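MOBA relate protein (PDB 2WAW) is of unknown function but carries a MobA-like NTP transferase domain of the GT-A clan, so it may transfer a nucleotide to a substrate not yet identified. Local coordinates at residues R17-P22 against D183-Y188; L103-G108 against P179-T184. All coordinates share one frame; numbering follows the deposited sequence.

Interaction 1: residues R17-P22 against D183-Y188; sequences RRLGTP and DTWDDY
Leu19 meets Asp183, Thr184 and Trp185 in a surface contact, apolar and water-bridged, between the loop after strand 6-12 and the start of the C-terminal helix 185-197. That loop follows the first strand of a MobA-like GT-A fold, where relatives carry their nucleotide-binding loop. The helix starts with a capping box. Asp187 N gives its hydrogen to Thr184 OG1 at 3.1 Å, and Asp187 OD2 accepts from Asp183 N and Thr184 N. Asp183 N uses the anti lone pair of that oxygen. Thr184 N comes from above the carboxylate plane, by 47°.

Leu19 leans its two methyls on this capped turn. CG stands beside the backbone N (chi1 -75°), which carries both branches across. Leu19 CD2 lies 3.3 Å from Asp183 O, and Leu19 CD1 sits 3.8 Å from Trp185 CE3, oblique to the indole. Thr21 CG2 comes to the indole edge. Tyr188 CD2 lies over one face of the indole, offset toward its rim. Thr184 CG2 lies over one face of the Arg18 guanidinium.

No direct hydrogen bond joins the segments. One water links Arg18 N to Asp183 O. A second gives a hydrogen to Arg18 O and accepts from Trp185 N at 2.8 Å.

Interaction 2: residues L103-G108 against P179-T184; sequences LGDQPG and PLDVDT
Asp105 grips Val182 through the one direct hydrogen bond between these two loops. Val182 N points at Asp105 OD2 over 2.8 Å, nearly straight at 170°, and uses the anti lone pair. CG of Asp105 is wedged between its own backbone N and carbonyl carbon (chi1 54°), and this turns the carboxylate toward the 179-184 backbone. A CA-H...O contact lies beside it, with Asp181 CA 3.3 Å from Asp105 O.

Packing fills in around this bond and contact. Asp181 CB sits 3.3 Å from Asp105 OD2 and also touches Gln106 CG. The Asp181 side chain has a second conformer. Gln106 crosses Pro179 at a slant, with NE2 4.0 Å from Pro179 CG.

Residues 103-106 form a type I beta turn at the end of strand 98-103 of the central sheet. In MobA-like and other GT-A enzymes an aspartate after this strand commonly belongs to the metal- and nucleotide-binding site, so Asp105 may have such a role here; no metal is seen bound to it.

Three waters bridge the loops. One joins Gln106 NE2 to Pro179 O and, in the conformer given, also reaches Asp181 OD2. Another lies between Asp105 OD2 and Asp183 OD1. The third accepts from Gly108 N at 2.8 Å and donates to Leu180 O.

How the interactions relate
From the N terminus, the chain leaves strand 6-12 and reaches 17-22, the first half of interaction 1. It then runs through helix 33-42 and strands 48-53 and 70-73 to 103-108, after strand 98-103, where interaction 2 begins. Both contacts end on one continuous stretch, 179-188, and share Asp183 and Thr184. The loop closed by interaction 2 therefore starts inside the longer one closed by interaction 1, and the two end segments overlap. Their centres are 11 Å apart. Val182 joins them: its CG1 packs against Leu19 CD1 and Tyr188 CB. Together they tie the loops after two neighbouring parallel strands to the segment leading into helix 185-197.

Interaction 1: residues R17-P22 against D183-Y188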
ATOM      1  N   ARG A  17      14.072  -5.032   8.418  1.00 17.44           N
ATOM      2  CA  ARG A  17      15.378  -5.384   9.030  1.00 18.61           C
ATOM      3  C   ARG A  17      15.960  -4.322   9.949  1.00 17.51           C
ATOM      4  O   ARG A  17      16.587  -4.654  10.970  1.00 15.71           O
ATOM      5  CB  ARG A  17      16.417  -5.836   7.984  1.00 17.15           C
ATOM      6  CG  ARG A  17      16.054  -7.142   7.343  1.00 20.68           C
ATOM      7  CD  ARG A  17      17.203  -7.647   6.540  1.00 18.63           C
ATOM      8  NE  ARG A  17      16.829  -8.823   5.753  1.00 18.00           N
ATOM      9  CZ  ARG A  17      17.697  -9.698   5.273  1.00 22.10           C
ATOM     10  NH1 ARG A  17      18.996  -9.557   5.502  1.00 19.62           N
ATOM     11  NH2 ARG A  17      17.257 -10.713   4.556  1.00 23.81           N
ATOM     12  N   ARG A  18      15.745  -3.049   9.609  1.00 17.91           N
ATOM     13  CA  ARG A  18      16.288  -1.955  10.422  1.00 19.21           C
ATOM     14  C   ARG A  18      15.600  -1.829  11.776  1.00 19.96           C
ATOM     15  O   ARG A  18      16.235  -1.469  12.753  1.00 20.45           O
ATOM     16  CB  ARG A  18      16.227  -0.621   9.686  1.00 20.61           C
ATOM     17  CG  ARG A  18      17.085  -0.521   8.432  1.00 25.63           C
ATOM     18  CD  ARG A  18      18.610  -0.726   8.702  1.00 28.02           C
ATOM     19  NE  ARG A  18      19.080   0.025   9.867  1.00 24.76           N
ATOM     20  CZ  ARG A  18      19.261   1.344   9.880  1.00 26.82           C
ATOM     21  NH1 ARG A  18      19.300   2.040   8.753  1.00 26.98           N
ATOM     22  NH2 ARG A  18      19.391   1.976  11.028  1.00 28.14           N
ATOM     23  N   LEU A  19      14.308  -2.143  11.836  1.00 18.47           N
ATOM     24  CA  LEU A  19      13.574  -2.116  13.106  1.00 19.42           C
ATOM     25  C   LEU A  19      14.067  -3.183  14.080  1.00 20.11           C
ATOM     26  O   LEU A  19      14.050  -2.982  15.296  1.00 21.43           O
ATOM     27  CB  LEU A  19      12.074  -2.319  12.873  1.00 20.63           C
ATOM     28  CG  LEU A  19      11.151  -1.246  12.299  1.00 25.02           C
ATOM     29  CD1 LEU A  19      11.108  -0.014  13.201  1.00 19.52           C
ATOM     30  CD2 LEU A  19      11.517  -0.878  10.864  1.00 28.63           C
ATOM     31  N   GLY A  20      14.475  -4.326  13.539  1.00 22.14           N
ATOM     32  CA  GLY A  20      14.847  -5.472  14.348  1.00 21.10           C
ATOM     33  C   GLY A  20      13.684  -6.296  14.854  1.00 21.50           C
ATOM     34  O   GLY A  20      13.857  -7.171  15.701  1.00 25.24           O
ATOM     35  N   THR A  21      12.494  -6.020  14.320  1.00 19.65           N
ATOM     36  CA  THR A  21      11.263  -6.664  14.755  1.00 17.61           C
ATOM     37  C   THR A  21      10.250  -6.422  13.637  1.00 19.59           C
ATOM     38  O   THR A  21      10.422  -5.464  12.887  1.00 18.78           O
ATOM     39  CB  THR A  21      10.760  -6.044  16.081  1.00 18.33           C
ATOM     40  OG1 THR A  21       9.729  -6.861  16.641  1.00 20.15           O
ATOM     41  CG2 THR A  21      10.241  -4.615  15.875  1.00 21.32           C
ATOM     42  N   PRO A  22       9.226  -7.292  13.493  1.00 19.87           N
ATOM     43  CA  PRO A  22       8.282  -7.053  12.382  1.00 18.88           C
ATOM     44  C   PRO A  22       7.527  -5.724  12.546  1.00 17.76           C
ATOM     45  O   PRO A  22       6.773  -5.554  13.508  1.00 17.63           O
ATOM     46  CB  PRO A  22       7.334  -8.262  12.464  1.00 19.33           C
ATOM     47  CG  PRO A  22       8.131  -9.338  13.218  1.00 21.92           C
ATOM     48  CD  PRO A  22       8.864  -8.508  14.253  1.00 20.42           C
ATOM     49  N   ASP A 183      10.622   2.965   8.066  1.00 20.28           N
ATOM     50  CA  ASP A 183      11.841   2.249   7.658  1.00 22.43           C
ATOM     51  C   ASP A 183      12.711   1.929   8.864  1.00 19.69           C
ATOM     52  O   ASP A 183      13.419   0.912   8.890  1.00 22.30           O
ATOM     53  CB  ASP A 183      12.717   3.109   6.719  1.00 25.52           C
ATOM     54  CG  ASP A 183      12.113   3.324   5.347  1.00 31.06           C
ATOM     55  OD1 ASP A 183      11.301   2.496   4.885  1.00 33.21           O
ATOM     56  OD2 ASP A 183      12.475   4.348   4.713  1.00 40.96           O
ATOM     57  N   THR A 184      12.721   2.844   9.831  1.00 18.65           N
ATOM     58  CA  THR A 184      13.683   2.789  10.923  1.00 20.12           C
ATOM     59  C   THR A 184      12.931   2.970  12.238  1.00 18.93           C
ATOM     60  O   THR A 184      11.766   3.383  12.237  1.00 16.61           O
ATOM     61  CB  THR A 184      14.698   3.947  10.832  1.00 20.06           C
ATOM     62  OG1 THR A 184      13.989   5.194  10.878  1.00 21.34           O
ATOM     63  CG2 THR A 184      15.526   3.877   9.537  1.00 21.07           C
ATOM     64  N   TRP A 185      13.589   2.675  13.358  1.00 18.09           N
ATOM     65  CA  TRP A 185      12.945   2.874  14.658  1.00 18.33           C
ATOM     66  C   TRP A 185      12.562   4.336  14.850  1.00 17.17           C
ATOM     67  O   TRP A 185      11.472   4.652  15.354  1.00 16.28           O
ATOM     68  CB  TRP A 185      13.821   2.391  15.826  1.00 18.27           C
ATOM     69  CG  TRP A 185      12.993   2.333  17.067  1.00 14.14           C
ATOM     70  CD1 TRP A 185      12.871   3.311  18.008  1.00 15.48           C
ATOM     71  CD2 TRP A 185      12.096   1.284  17.455  1.00 13.07           C
ATOM     72  NE1 TRP A 185      11.974   2.921  18.983  1.00 17.14           N
ATOM     73  CE2 TRP A 185      11.478   1.686  18.662  1.00 17.00           C
ATOM     74  CE3 TRP A 185      11.764   0.028  16.904  1.00 13.06           C
ATOM     75  CZ2 TRP A 185      10.545   0.880  19.340  1.00 16.87           C
ATOM     76  CZ3 TRP A 185      10.834  -0.772  17.578  1.00 17.72           C
ATOM     77  CH2 TRP A 185      10.235  -0.335  18.780  1.00 14.35           C
ATOM     78  N   ASP A 186      13.423   5.241  14.393  1.00 16.52           N
ATOM     79  CA  ASP A 186      13.104   6.662  14.473  1.00 17.92           C
ATOM     80  C   ASP A 186      11.816   6.996  13.706  1.00 16.87           C
ATOM     81  O   ASP A 186      10.998   7.759  14.199  1.00 16.85           O
ATOM     82  CB  ASP A 186      14.247   7.535  13.955  1.00 19.58           C
ATOM     83  CG  ASP A 186      14.034   9.000  14.271  1.00 28.55           C
ATOM     84  OD1 ASP A 186      14.174   9.386  15.451  1.00 34.34           O
ATOM     85  OD2 ASP A 186      13.729   9.772  13.343  1.00 36.56           O
ATOM     86  N   ASP A 187      11.638   6.418  12.520  1.00 16.18           N
ATOM     87  CA  ASP A 187      10.416   6.640  11.743  1.00 16.01           C
ATOM     88  C   ASP A 187       9.175   6.220  12.561  1.00 17.11           C
ATOM     89  O   ASP A 187       8.140   6.887  12.556  1.00 17.60           O
ATOM     90  CB  ASP A 187      10.431   5.793  10.478  1.00 14.72           C
ATOM     91  CG  ASP A 187      11.326   6.347   9.376  1.00 21.78           C
ATOM     92  OD1 ASP A 187      11.724   7.518   9.415  1.00 21.40           O
ATOM     93  OD2 ASP A 187      11.596   5.595   8.423  1.00 23.55           O
ATOM     94  N   TYR A 188       9.291   5.079  13.226  1.00 14.64           N
ATOM     95  CA  TYR A 188       8.199   4.530  14.037  1.00 14.40           C
ATOM     96  C   TYR A 188       7.831   5.491  15.158  1.00 16.52           C
ATOM     97  O   TYR A 188       6.659   5.783  15.354  1.00 16.89           O
ATOM     98  CB  TYR A 188       8.592   3.176  14.619  1.00 14.19           C
ATOM     99  CG  TYR A 188       7.632   2.695  15.683  1.00 16.01           C
ATOM    100  CD1 TYR A 188       6.242   2.614  15.434  1.00 15.02           C
ATOM    101  CD2 TYR A 188       8.104   2.321  16.928  1.00 12.18           C
ATOM    102  CE1 TYR A 188       5.367   2.182  16.433  1.00 14.31           C
ATOM    103  CE2 TYR A 188       7.250   1.878  17.914  1.00 15.97           C
ATOM    104  CZ  TYR A 188       5.885   1.809  17.662  1.00 15.88           C
ATOM    105  OH  TYR A 188       5.039   1.352  18.640  1.00 16.59           O
TER
HETATM  106  O   HOH W   1      16.113   1.479  13.088  1.00 22.62           O
HETATM  107  O   HOH W   2      13.490  -1.736   7.971  1.00 25.80           O

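Interaction 2: residues L103-G108 against P179-T184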
ATOM      1  N   LEU A 103       1.308   0.964   1.063  1.00 15.05           N
ATOM      2  CA  LEU A 103       2.201   0.216   1.956  1.00 16.01           C
ATOM      3  C   LEU A 103       1.503  -0.108   3.268  1.00 17.06           C
ATOM      4  O   LEU A 103       0.715   0.701   3.759  1.00 16.47           O
ATOM      5  CB  LEU A 103       3.485   1.012   2.253  1.00 18.47           C
ATOM      6  CG  LEU A 103       4.356   1.381   1.031  1.00 19.53           C
ATOM      7  CD1 LEU A 103       5.659   2.029   1.483  1.00 23.51           C
ATOM      8  CD2 LEU A 103       4.657   0.174   0.156  1.00 19.59           C
ATOM      9  N   GLY A 104       1.827  -1.255   3.865  1.00 14.24           N
ATOM     10  CA  GLY A 104       1.234  -1.668   5.139  1.00 13.33           C
ATOM     11  C   GLY A 104       1.583  -0.742   6.303  1.00 14.12           C
ATOM     12  O   GLY A 104       0.933  -0.784   7.366  1.00 15.55           O
ATOM     13  N   ASP A 105       2.614   0.084   6.090  1.00 16.36           N
ATOM     14  CA  ASP A 105       3.149   0.981   7.119  1.00 15.43           C
ATOM     15  C   ASP A 105       2.829   2.463   6.877  1.00 14.70           C
ATOM     16  O   ASP A 105       3.479   3.354   7.436  1.00 16.52           O
ATOM     17  CB  ASP A 105       4.664   0.765   7.352  1.00 14.41           C
ATOM     18  CG  ASP A 105       5.482   0.855   6.070  1.00 17.98           C
ATOM     19  OD1 ASP A 105       5.227   0.028   5.165  1.00 18.68           O
ATOM     20  OD2 ASP A 105       6.401   1.708   5.990  1.00 19.29           O
ATOM     21  N   GLN A 106       1.800   2.725   6.100  1.00 13.98           N
ATOM     22  CA  GLN A 106       1.307   4.065   5.837  1.00 17.32           C
ATOM     23  C   GLN A 106      -0.169   4.272   6.239  1.00 16.06           C
ATOM     24  O   GLN A 106      -1.018   4.432   5.398  1.00 17.15           O
ATOM     25  CB  GLN A 106       1.405   4.373   4.351  1.00 17.58           C
ATOM     26  CG  GLN A 106       2.727   4.383   3.736  1.00 21.51           C
ATOM     27  CD  GLN A 106       2.685   4.380   2.198  1.00 23.96           C
ATOM     28  OE1 GLN A 106       2.336   3.406   1.563  1.00 32.50           O
ATOM     29  NE2 GLN A 106       3.094   5.454   1.631  1.00 20.61           N
ATOM     30  N   PRO A 107      -0.439   4.247   7.536  1.00 14.59           N
ATOM     31  CA  PRO A 107      -1.825   4.341   8.011  1.00 15.51           C
ATOM     32  C   PRO A 107      -2.454   5.717   7.867  1.00 18.28           C
ATOM     33  O   PRO A 107      -3.673   5.858   8.037  1.00 21.22           O
ATOM     34  CB  PRO A 107      -1.717   3.969   9.496  1.00 15.71           C
ATOM     35  CG  PRO A 107      -0.311   4.354   9.885  1.00 14.91           C
ATOM     36  CD  PRO A 107       0.518   4.055   8.637  1.00 15.80           C
ATOM     37  N   GLY A 108      -1.627   6.722   7.584  1.00 15.35           N
ATOM     38  CA  GLY A 108      -2.085   8.108   7.454  1.00 17.83           C
ATOM     39  C   GLY A 108      -2.762   8.441   6.137  1.00 17.05           C
ATOM     40  O   GLY A 108      -3.302   9.520   5.973  1.00 18.09           O
ATOM     41  N   PRO A 179       2.117  10.871   3.491  1.00 23.29           N
ATOM     42  CA  PRO A 179       1.920  10.095   4.723  1.00 23.19           C
ATOM     43  C   PRO A 179       3.250   9.561   5.222  1.00 20.96           C
ATOM     44  O   PRO A 179       4.131   9.244   4.415  1.00 21.27           O
ATOM     45  CB  PRO A 179       1.055   8.915   4.264  1.00 25.45           C
ATOM     46  CG  PRO A 179       1.268   8.829   2.768  1.00 26.47           C
ATOM     47  CD  PRO A 179       1.404  10.270   2.347  1.00 23.98           C
ATOM     48  N   LEU A 180       3.408   9.506   6.541  1.00 22.06           N
ATOM     49  CA  LEU A 180       4.602   8.928   7.122  1.00 19.18           C
ATOM     50  C   LEU A 180       4.599   7.437   6.856  1.00 20.86           C
ATOM     51  O   LEU A 180       3.532   6.819   6.801  1.00 20.49           O
ATOM     52  CB  LEU A 180       4.638   9.165   8.629  1.00 18.19           C
ATOM     53  CG  LEU A 180       4.734  10.617   9.125  1.00 20.35           C
ATOM     54  CD1 LEU A 180       4.857  10.616  10.643  1.00 23.86           C
ATOM     55  CD2 LEU A 180       5.913  11.340   8.492  1.00 25.18           C
ATOM     56  N   ASP A 181       5.794   6.883   6.670  1.00 18.51           N
ATOM     57  CA  ASP A 181       5.973   5.433   6.641  0.50 19.14           C
ATOM     58  C   ASP A 181       7.070   5.041   7.627  1.00 18.79           C
ATOM     59  O   ASP A 181       7.601   5.896   8.339  1.00 19.56           O
ATOM     60  CB  ASP A 181       6.241   4.911   5.221  0.50 19.66           C
ATOM     61  CG  ASP A 181       7.356   5.661   4.509  0.50 22.04           C
ATOM     62  OD1 ASP A 181       8.310   6.128   5.178  0.50 15.59           O
ATOM     63  OD2 ASP A 181       7.277   5.773   3.266  0.50 23.12           O
ATOM     64  N   VAL A 182       7.403   3.753   7.690  1.00 17.47           N
ATOM     65  CA  VAL A 182       8.299   3.275   8.740  1.00 18.05           C
ATOM     66  C   VAL A 182       9.416   2.392   8.159  1.00 20.80           C
ATOM     67  O   VAL A 182       9.169   1.234   7.780  1.00 22.27           O
ATOM     68  CB  VAL A 182       7.496   2.509   9.844  1.00 17.94           C
ATOM     69  CG1 VAL A 182       8.442   1.955  10.929  1.00 17.52           C
ATOM     70  CG2 VAL A 182       6.455   3.440  10.474  1.00 17.97           C
ATOM     71  N   ASP A 183      10.622   2.965   8.066  1.00 20.28           N
ATOM     72  CA  ASP A 183      11.841   2.249   7.658  1.00 22.43           C
ATOM     73  C   ASP A 183      12.711   1.929   8.864  1.00 19.69           C
ATOM     74  O   ASP A 183      13.419   0.912   8.890  1.00 22.30           O
ATOM     75  CB  ASP A 183      12.717   3.109   6.719  1.00 25.52           C
ATOM     76  CG  ASP A 183      12.113   3.324   5.347  1.00 31.06           C
ATOM     77  OD1 ASP A 183      11.301   2.496   4.885  1.00 33.21           O
ATOM     78  OD2 ASP A 183      12.475   4.348   4.713  1.00 40.96           O
ATOM     79  N   THR A 184      12.721   2.844   9.831  1.00 18.65           N
ATOM     80  CA  THR A 184      13.683   2.789  10.923  1.00 20.12           C
ATOM     81  C   THR A 184      12.931   2.970  12.238  1.00 18.93           C
ATOM     82  O   THR A 184      11.766   3.383  12.237  1.00 16.61           O
ATOM     83  CB  THR A 184      14.698   3.947  10.832  1.00 20.06           C
ATOM     84  OG1 THR A 184      13.989   5.194  10.878  1.00 21.34           O
ATOM     85  CG2 THR A 184      15.526   3.877   9.537  1.00 21.07           C
TER
HETATM   86  O   HOH W   3       8.466   2.215   4.368  1.00 28.19           O
HETATM   87  O   HOH W   4       5.250   7.228   2.456  1.00 28.33           O
HETATM   88  O   HOH W   5       1.073   7.348   7.833  1.00 21.94           O